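Local atomic coordinates of thioesterase superfamily protein (Shewanella loihica, PDB entry 2PRX), a protein that probably hydrolyses thioesters and belongs to the hot-dog-fold thioesterase superfamily. Residues A42-K47 with V112-V117; G55-G60 with A106-G111; A98-D103 with G144-V149. All blocks are in the same frame, centred on the assembly; numbering follows the deposited sequence.

Interaction 1 (A42-K47 with V112-V117); sequences AHFMPK and VELELV
Leu114 presses its CD1 methyl against the ring of Pro46, with the Phe44 ring edge a looser wall. Leu114 CD1 lies 3.5 Å from Pro46 CG, tighter than usual for two carbons, and 4.4 Å from Phe44 CD2. With CG anti to its own carbonyl carbon (chi1 -48°) and chi2 at 165°, Leu114 turns CD1 to the proline. Further along the same face, Ala42 CB sits 4.3 Å from Leu116 CB, a shallow bump beside a larger one. Both strands belong to the antiparallel sheet of the hot-dog fold, which wraps the helix 59-78: Leu65 of that helix packs on Phe44 and Leu116, and His69 on Ala42 and Leu116. Two hydrogen-bonded pairs, Ala42 with Leu116 and Phe44 with Leu114, flank the non-hydrogen-bonded pair of His43 and Glu115. On this other face the imidazole and the extended glutamate lie alongside each other, Glu115 CB being 3.5 Å from His43 CD2. His43 NE2 donates to Glu115 OE1 at the ring edge; the modelled 2.5 Å is very short and its exact value doubtful. The carboxylate plane is turned 73° from the ring. Glu113 OE1 approaches His43 CD2 obliquely, at 3.4 Å. Replacing Glu115 by an alanine would probably leave His43 NE2 without this acceptor and the imidazole freer to turn. Beyond the strand end, the selenium SE of Met45, a selenomethionine, rests 3.8 Å from Val112 C.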
loop_
_atom_site.group_PDB
_atom_site.type_symbol
_atom_site.label_atom_id
_atom_site.label_comp_id
_atom_site.label_asym_id
_atom_site.label_seq_id
_atom_site.Cartn_x
_atom_site.Cartn_y
_atom_site.Cartn_z
ATOM N N ALA A 42 -4.619 5.340 -15.781
ATOM C CA ALA A 42 -3.549 4.399 -16.015
ATOM C C ALA A 42 -4.118 2.982 -16.058
ATOM O O ALA A 42 -5.238 2.719 -15.608
ATOM C CB ALA A 42 -2.431 4.548 -14.990
ATOM N N HIS A 43 -3.282 2.128 -16.607
ATOM C CA HIS A 43 -3.511 0.700 -16.744
ATOM C C HIS A 43 -2.279 -0.095 -16.354
ATOM O O HIS A 43 -1.152 0.377 -16.524
ATOM C CB HIS A 43 -3.898 0.415 -18.201
ATOM C CG HIS A 43 -5.239 0.970 -18.562
ATOM N ND1 HIS A 43 -5.379 2.189 -19.199
ATOM C CD2 HIS A 43 -6.496 0.491 -18.392
ATOM C CE1 HIS A 43 -6.659 2.432 -19.402
ATOM N NE2 HIS A 43 -7.358 1.427 -18.927
ATOM N N PHE A 44 -2.494 -1.298 -15.833
ATOM C CA PHE A 44 -1.417 -2.160 -15.386
ATOM C C PHE A 44 -1.782 -3.642 -15.498
ATOM O O PHE A 44 -2.951 -3.986 -15.331
ATOM C CB PHE A 44 -1.024 -1.882 -13.929
ATOM C CG PHE A 44 0.255 -2.627 -13.566
ATOM C CD1 PHE A 44 1.457 -2.312 -14.176
ATOM C CD2 PHE A 44 0.238 -3.640 -12.626
ATOM C CE1 PHE A 44 2.614 -2.987 -13.870
ATOM C CE2 PHE A 44 1.400 -4.317 -12.314
ATOM C CZ PHE A 44 2.591 -3.998 -12.929
HETATM N N MSE A 45 -0.762 -4.436 -15.752
HETATM C CA MSE A 45 -0.766 -5.874 -15.894
HETATM C C MSE A 45 0.127 -6.521 -14.847
HETATM O O MSE A 45 1.353 -6.586 -14.956
HETATM C CB MSE A 45 -0.286 -6.299 -17.286
HETATM C CG MSE A 45 -0.521 -7.769 -17.589
HETATM SE SE MSE A 45 -2.351 -8.300 -17.276
HETATM C CE MSE A 45 -2.803 -8.073 -19.138
ATOM N N PRO A 46 -0.504 -7.015 -13.790
ATOM C CA PRO A 46 0.255 -7.792 -12.795
ATOM C C PRO A 46 1.049 -8.919 -13.440
ATOM O O PRO A 46 0.574 -9.500 -14.422
ATOM C CB PRO A 46 -0.857 -8.390 -11.937
ATOM C CG PRO A 46 -1.942 -7.379 -12.017
ATOM C CD PRO A 46 -1.918 -6.869 -13.445
ATOM N N LYS A 47 2.228 -9.202 -12.903
ATOM C CA LYS A 47 2.987 -10.361 -13.344
ATOM C C LYS A 47 2.374 -11.583 -12.647
ATOM O O LYS A 47 1.765 -11.397 -11.590
ATOM C CB LYS A 47 4.477 -10.270 -13.038
ATOM C CG LYS A 47 5.173 -8.951 -13.324
ATOM C CD LYS A 47 6.504 -9.163 -14.031
ATOM C CE LYS A 47 6.920 -7.933 -14.820
ATOM N NZ LYS A 47 8.370 -7.946 -15.201
ATOM N N VAL A 112 -5.806 -10.051 -15.614
ATOM C CA VAL A 112 -6.572 -9.040 -16.351
ATOM C C VAL A 112 -5.964 -7.662 -16.133
ATOM O O VAL A 112 -5.490 -7.316 -15.057
ATOM C CB VAL A 112 -8.056 -9.061 -15.937
ATOM C CG1 VAL A 112 -8.786 -7.854 -16.490
ATOM C CG2 VAL A 112 -8.688 -10.376 -16.405
ATOM N N GLU A 113 -5.975 -6.859 -17.179
ATOM C CA GLU A 113 -5.489 -5.479 -17.176
ATOM C C GLU A 113 -6.193 -4.630 -16.146
ATOM O O GLU A 113 -7.432 -4.568 -16.093
ATOM C CB GLU A 113 -5.710 -4.943 -18.601
ATOM C CG GLU A 113 -5.197 -3.553 -18.877
ATOM C CD GLU A 113 -5.776 -2.955 -20.164
ATOM O OE1 GLU A 113 -6.894 -2.404 -20.114
ATOM O OE2 GLU A 113 -5.120 -3.039 -21.219
ATOM N N LEU A 114 -5.475 -3.940 -15.259
ATOM C CA LEU A 114 -6.130 -3.153 -14.231
ATOM C C LEU A 114 -6.242 -1.688 -14.660
ATOM O O LEU A 114 -5.269 -1.142 -15.156
ATOM C CB LEU A 114 -5.362 -3.226 -12.909
ATOM C CG LEU A 114 -4.940 -4.631 -12.448
ATOM C CD1 LEU A 114 -3.893 -4.578 -11.353
ATOM C CD2 LEU A 114 -6.155 -5.430 -11.980
ATOM N N GLU A 115 -7.407 -1.081 -14.455
ATOM C CA GLU A 115 -7.528 0.339 -14.808
ATOM C C GLU A 115 -7.571 1.208 -13.560
ATOM O O GLU A 115 -8.278 0.971 -12.582
ATOM C CB GLU A 115 -8.734 0.561 -15.725
ATOM C CG GLU A 115 -8.976 1.986 -16.174
ATOM C CD GLU A 115 -10.042 2.164 -17.236
ATOM O OE1 GLU A 115 -9.758 1.913 -18.434
ATOM O OE2 GLU A 115 -11.190 2.575 -16.919
ATOM N N LEU A 116 -6.781 2.266 -13.560
ATOM C CA LEU A 116 -6.712 3.257 -12.519
ATOM C C LEU A 116 -7.109 4.647 -13.022
ATOM O O LEU A 116 -6.439 5.144 -13.927
ATOM C CB LEU A 116 -5.282 3.365 -11.968
ATOM C CG LEU A 116 -4.873 2.237 -11.013
ATOM C CD1 LEU A 116 -4.280 1.099 -11.823
ATOM C CD2 LEU A 116 -3.912 2.745 -9.954
ATOM N N VAL A 117 -8.149 5.195 -12.431
ATOM C CA VAL A 117 -8.678 6.515 -12.746
ATOM C C VAL A 117 -8.643 7.416 -11.518
ATOM O O VAL A 117 -9.105 7.046 -10.443
ATOM C CB VAL A 117 -10.124 6.467 -13.277
ATOM C CG1 VAL A 117 -10.585 7.857 -13.698
ATOM C CG2 VAL A 117 -10.272 5.502 -14.443
#

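Interaction 2 (G55-G60 with A106-G111)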
loop_
_atom_site.group_PDB
_atom_site.type_symbol
_atom_site.label_atom_id
_atom_site.label_comp_id
_atom_site.label_asym_id
_atom_site.label_seq_id
_atom_site.Cartn_x
_atom_site.Cartn_y
_atom_site.Cartn_z
ATOM N N GLY A 55 -5.425 -16.868 -8.182
ATOM C CA GLY A 55 -6.524 -16.343 -8.965
ATOM C C GLY A 55 -6.743 -14.851 -8.789
ATOM O O GLY A 55 -7.528 -14.285 -9.554
ATOM N N PHE A 56 -6.088 -14.271 -7.794
ATOM C CA PHE A 56 -6.261 -12.874 -7.434
ATOM C C PHE A 56 -4.916 -12.176 -7.209
ATOM O O PHE A 56 -3.886 -12.822 -7.023
ATOM C CB PHE A 56 -7.117 -12.710 -6.179
ATOM C CG PHE A 56 -8.492 -13.351 -6.263
ATOM C CD1 PHE A 56 -9.538 -12.758 -6.941
ATOM C CD2 PHE A 56 -8.698 -14.575 -5.641
ATOM C CE1 PHE A 56 -10.776 -13.369 -7.008
ATOM C CE2 PHE A 56 -9.937 -15.181 -5.692
ATOM C CZ PHE A 56 -10.983 -14.584 -6.373
ATOM N N VAL A 57 -4.984 -10.862 -7.231
ATOM C CA VAL A 57 -3.881 -9.941 -7.211
ATOM C C VAL A 57 -3.554 -9.402 -5.826
ATOM O O VAL A 57 -4.416 -8.966 -5.074
ATOM C CB VAL A 57 -4.150 -8.691 -8.082
ATOM C CG1 VAL A 57 -3.072 -7.642 -7.813
ATOM C CG2 VAL A 57 -4.241 -9.059 -9.550
ATOM N N TYR A 58 -2.252 -9.420 -5.542
ATOM C CA TYR A 58 -1.730 -8.932 -4.276
ATOM C C TYR A 58 -2.206 -7.532 -3.944
ATOM O O TYR A 58 -2.101 -6.587 -4.717
ATOM C CB TYR A 58 -0.197 -8.998 -4.363
ATOM C CG TYR A 58 0.468 -8.545 -3.089
ATOM C CD1 TYR A 58 -0.059 -8.920 -1.863
ATOM C CD2 TYR A 58 1.594 -7.748 -3.145
ATOM C CE1 TYR A 58 0.543 -8.503 -0.691
ATOM C CE2 TYR A 58 2.199 -7.334 -1.980
ATOM C CZ TYR A 58 1.668 -7.714 -0.768
ATOM O OH TYR A 58 2.288 -7.293 0.385
ATOM N N GLY A 59 -2.733 -7.347 -2.742
ATOM C CA GLY A 59 -3.118 -6.067 -2.209
ATOM C C GLY A 59 -2.021 -5.031 -2.130
ATOM O O GLY A 59 -2.318 -3.855 -2.404
ATOM N N GLY A 60 -0.781 -5.382 -1.789
ATOM C CA GLY A 60 0.346 -4.467 -1.756
ATOM C C GLY A 60 0.603 -3.788 -3.124
ATOM O O GLY A 60 0.878 -2.614 -3.140
ATOM N N ALA A 106 -13.477 -5.316 -3.286
ATOM C CA ALA A 106 -13.630 -6.679 -3.781
ATOM C C ALA A 106 -12.283 -7.313 -4.091
ATOM O O ALA A 106 -11.262 -6.634 -4.231
ATOM C CB ALA A 106 -14.511 -6.691 -5.030
ATOM N N PRO A 107 -12.256 -8.639 -4.210
ATOM C CA PRO A 107 -11.030 -9.302 -4.661
ATOM C C PRO A 107 -10.730 -8.927 -6.122
ATOM O O PRO A 107 -11.657 -8.776 -6.926
ATOM C CB PRO A 107 -11.337 -10.785 -4.551
ATOM C CG PRO A 107 -12.722 -10.925 -4.029
ATOM C CD PRO A 107 -13.346 -9.579 -3.919
ATOM N N THR A 108 -9.450 -8.776 -6.408
ATOM C CA THR A 108 -8.953 -8.340 -7.724
ATOM C C THR A 108 -8.435 -9.524 -8.518
ATOM O O THR A 108 -7.377 -10.066 -8.207
ATOM C CB THR A 108 -7.847 -7.289 -7.592
ATOM O OG1 THR A 108 -8.319 -6.237 -6.732
ATOM C CG2 THR A 108 -7.565 -6.619 -8.932
ATOM N N PRO A 109 -9.186 -9.962 -9.524
ATOM C CA PRO A 109 -8.777 -11.120 -10.324
ATOM C C PRO A 109 -7.421 -10.959 -10.986
ATOM O O PRO A 109 -6.988 -9.897 -11.433
ATOM C CB PRO A 109 -9.856 -11.211 -11.407
ATOM C CG PRO A 109 -11.038 -10.566 -10.767
ATOM C CD PRO A 109 -10.486 -9.426 -9.955
HETATM N N MSE A 110 -6.719 -12.096 -11.029
HETATM C CA MSE A 110 -5.436 -12.179 -11.692
HETATM C C MSE A 110 -5.667 -12.350 -13.200
HETATM O O MSE A 110 -6.713 -12.879 -13.569
HETATM C CB MSE A 110 -4.581 -13.330 -11.176
HETATM C CG MSE A 110 -3.269 -13.564 -11.907
HETATM SE SE MSE A 110 -2.113 -12.007 -11.912
HETATM C CE MSE A 110 -1.801 -12.227 -10.023
ATOM N N GLY A 111 -4.692 -11.913 -13.966
ATOM C CA GLY A 111 -4.543 -12.091 -15.385
ATOM C C GLY A 111 -5.390 -11.151 -16.213
ATOM O O GLY A 111 -5.684 -11.440 -17.369
#
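Two backbone hydrogen bonds pin Gly55 and Val57 to Met110 and Thr108. Val57 N donates to Thr108 O at 2.7 Å, meeting the oxygen almost head-on (C=O...N 169°), whereas Met110 N reaches Gly55 O at 2.8 Å from a position 45° out of the carbonyl plane. Between them Phe56 and Pro109 form a single bridge, their CA atoms 4.2 Å apart. Weaker CA-H...O contacts supplement it, among them Phe56 CA to Thr108 O at 3.1 Å.

Apolar contacts lie to both sides of this bridge. Phe56 and Pro107 run side by side, pointing the same way, with Pro107 CB 3.6 Å from Phe56 CD1 and CE1. Met110, a selenomethionine, bends at chi2 and chi3, which folds CE back to 4.0 Å from Val57 CG2. A methyl-to-carbonyl contact adds to these: Val57 CG2 lies 3.4 Å from Pro109 O.

The contact thus joins the approach to helix 59-78 to the connection between strands 95-104 and 114-122. Ile62 of the helix packs against both Val57 and Thr108, Pro46 touches Val57 and Met110, and Tyr58, the helix N-cap residue, meets the ring of Tyr19 of the second subunit.

Interaction 3 (A98-D103 with G144-V149)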
loop_
_atom_site.group_PDB
_atom_site.type_symbol
_atom_site.label_atom_id
_atom_site.label_comp_id
_atom_site.label_asym_id
_atom_site.label_seq_id
_atom_site.Cartn_x
_atom_site.Cartn_y
_atom_site.Cartn_z
ATOM N N ALA A 98 1.246 11.975 1.656
ATOM C CA ALA A 98 1.266 12.298 3.083
ATOM C C ALA A 98 0.326 11.374 3.834
ATOM O O ALA A 98 0.538 10.896 4.953
ATOM C CB ALA A 98 0.922 13.770 3.296
ATOM N N ALA A 99 -0.783 11.080 3.173
ATOM C CA ALA A 99 -1.742 10.102 3.658
ATOM C C ALA A 99 -2.376 9.407 2.459
ATOM O O ALA A 99 -2.665 9.976 1.402
ATOM C CB ALA A 99 -2.700 10.824 4.573
ATOM N N LEU A 100 -2.575 8.107 2.601
ATOM C CA LEU A 100 -3.245 7.282 1.614
ATOM C C LEU A 100 -4.120 6.285 2.395
ATOM O O LEU A 100 -3.548 5.476 3.133
ATOM C CB LEU A 100 -2.335 6.516 0.678
ATOM C CG LEU A 100 -2.956 5.742 -0.486
ATOM C CD1 LEU A 100 -3.826 6.618 -1.383
ATOM C CD2 LEU A 100 -1.853 5.102 -1.324
ATOM N N ASN A 101 -5.412 6.408 2.239
ATOM C CA ASN A 101 -6.479 5.607 2.790
ATOM C C ASN A 101 -7.136 4.809 1.683
ATOM O O ASN A 101 -7.527 5.266 0.609
ATOM C CB ASN A 101 -7.466 6.487 3.556
ATOM C CG ASN A 101 -6.665 7.347 4.527
ATOM O OD1 ASN A 101 -5.718 6.837 5.124
ATOM N ND2 ASN A 101 -7.044 8.607 4.657
ATOM N N ILE A 102 -7.213 3.505 1.928
ATOM C CA ILE A 102 -7.685 2.596 0.907
ATOM C C ILE A 102 -8.645 1.550 1.487
ATOM O O ILE A 102 -8.272 0.873 2.441
ATOM C CB ILE A 102 -6.525 1.877 0.199
ATOM C CG1 ILE A 102 -5.437 2.815 -0.324
ATOM C CG2 ILE A 102 -7.038 0.988 -0.922
ATOM C CD1 ILE A 102 -4.203 2.132 -0.862
ATOM N N ASP A 103 -9.825 1.436 0.936
ATOM C CA ASP A 103 -10.922 0.528 1.075
ATOM C C ASP A 103 -10.883 -0.495 -0.059
ATOM O O ASP A 103 -10.956 -0.153 -1.243
ATOM C CB ASP A 103 -12.264 1.268 1.044
ATOM C CG ASP A 103 -12.215 2.462 1.990
ATOM O OD1 ASP A 103 -12.241 2.196 3.212
ATOM O OD2 ASP A 103 -12.125 3.613 1.505
ATOM N N GLY A 144 -9.180 4.446 -3.230
ATOM C CA GLY A 144 -8.149 5.104 -2.450
ATOM C C GLY A 144 -8.386 6.608 -2.340
ATOM O O GLY A 144 -8.880 7.231 -3.285
ATOM N N HIS A 145 -8.064 7.190 -1.206
ATOM C CA HIS A 145 -8.073 8.601 -0.883
ATOM C C HIS A 145 -6.662 9.049 -0.514
ATOM O O HIS A 145 -5.972 8.590 0.378
ATOM C CB HIS A 145 -9.046 8.999 0.240
ATOM C CG HIS A 145 -8.892 10.451 0.622
ATOM N ND1 HIS A 145 -9.523 11.457 -0.074
ATOM C CD2 HIS A 145 -8.187 11.080 1.592
ATOM C CE1 HIS A 145 -9.228 12.624 0.452
ATOM N NE2 HIS A 145 -8.409 12.430 1.471
HETATM N N MSE A 146 -6.183 10.051 -1.225
HETATM C CA MSE A 146 -4.841 10.527 -1.124
HETATM C C MSE A 146 -4.774 12.032 -0.871
HETATM O O MSE A 146 -5.541 12.785 -1.464
HETATM C CB MSE A 146 -4.068 10.235 -2.432
HETATM C CG MSE A 146 -2.797 11.060 -2.491
HETATM SE SE MSE A 146 -1.649 10.534 -3.945
HETATM C CE MSE A 146 -1.015 9.016 -2.925
ATOM N N VAL A 147 -3.875 12.412 0.006
ATOM C CA VAL A 147 -3.380 13.728 0.301
ATOM C C VAL A 147 -1.896 13.720 -0.083
ATOM O O VAL A 147 -1.113 13.095 0.637
ATOM C CB VAL A 147 -3.444 14.186 1.766
ATOM C CG1 VAL A 147 -2.564 15.428 1.895
ATOM C CG2 VAL A 147 -4.873 14.440 2.208
ATOM N N ALA A 148 -1.582 14.371 -1.194
ATOM C CA ALA A 148 -0.227 14.493 -1.661
ATOM C C ALA A 148 0.249 15.935 -1.523
ATOM O O ALA A 148 -0.441 16.926 -1.767
ATOM C CB ALA A 148 -0.103 13.995 -3.092
ATOM N N VAL A 149 1.483 16.053 -1.070
ATOM C CA VAL A 149 2.143 17.315 -0.826
ATOM C C VAL A 149 3.440 17.396 -1.610
ATOM O O VAL A 149 4.003 16.391 -2.033
ATOM C CB VAL A 149 2.491 17.501 0.666
ATOM C CG1 VAL A 149 1.230 17.438 1.509
ATOM C CG2 VAL A 149 3.526 16.434 0.988
#
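A classic beta bulge, in which Ala98 and Ala99 both face Val147, starts the pairing of strand 99-103 with strand 144-149 in the hot-dog sheet. The evidence is twofold: Val147 O accepts from both Ala98 N, at 2.8 Å, and Ala99 N, at 3.3 Å, and the psi of Ala98 is -37°, far from extended strand values. The extra residue brings Ala98 CB within 4.1 Å of both Val147 CG1 and Val149 CG1, so the methyl bridges two valines of the partner strand.

Past the bulge the pairing is regular: the N-to-C directions of segments 99-103 and 144-149 are 173° apart, close to ideally antiparallel. Val147 N returns a bond to Ala99 O, and Asn101 and His145 exchange two more, their side chains lying side by side and pointing the same way on the face shared with Ala99 and Val147. The opposite face carries Leu100, Ile102 and the selenomethionine Met146. Here Leu100, with CG anti to its backbone N (chi1 -174°), carries CD1 across to Met146 CB at 3.8 Å, while that same methyl lies 3.4 Å from His145 O. Gly144 offers only backbone to its partner, and its CA sits 4.1 Å from Ile102 CG1.

Helix 59-78 packs on this second face, with Ile66 and Asp67 against Leu100 and Ala63 against Ile102. Strand 144-149 is bonded on its far side to strand 127-135, whereas residues 99-103 pair antiparallel with a strand of the second subunit, carrying the sheet across the dimer interface.

Overall arrangement
Interactions 1 and 3 are two pairings in one antiparallel sheet, on opposite sides of the chain's centre and with their own centres about 19 Å apart. Strand 127-135 runs between them, linking strands 114-122 and 142-150. Interaction 2 lies about 11 Å from interaction 1, centre to centre, and touches it where Pro46 meets Val57 and Met110 and where Leu114 meets Thr108. Along the chain it is nested within the loop that interaction 1 closes; interaction 3 crosses both. All three border helix 59-78, at its start in interaction 2 and along its length in the others. Interactions 2 and 3 also reach the second subunit, tying the fold to its dimeric assembly.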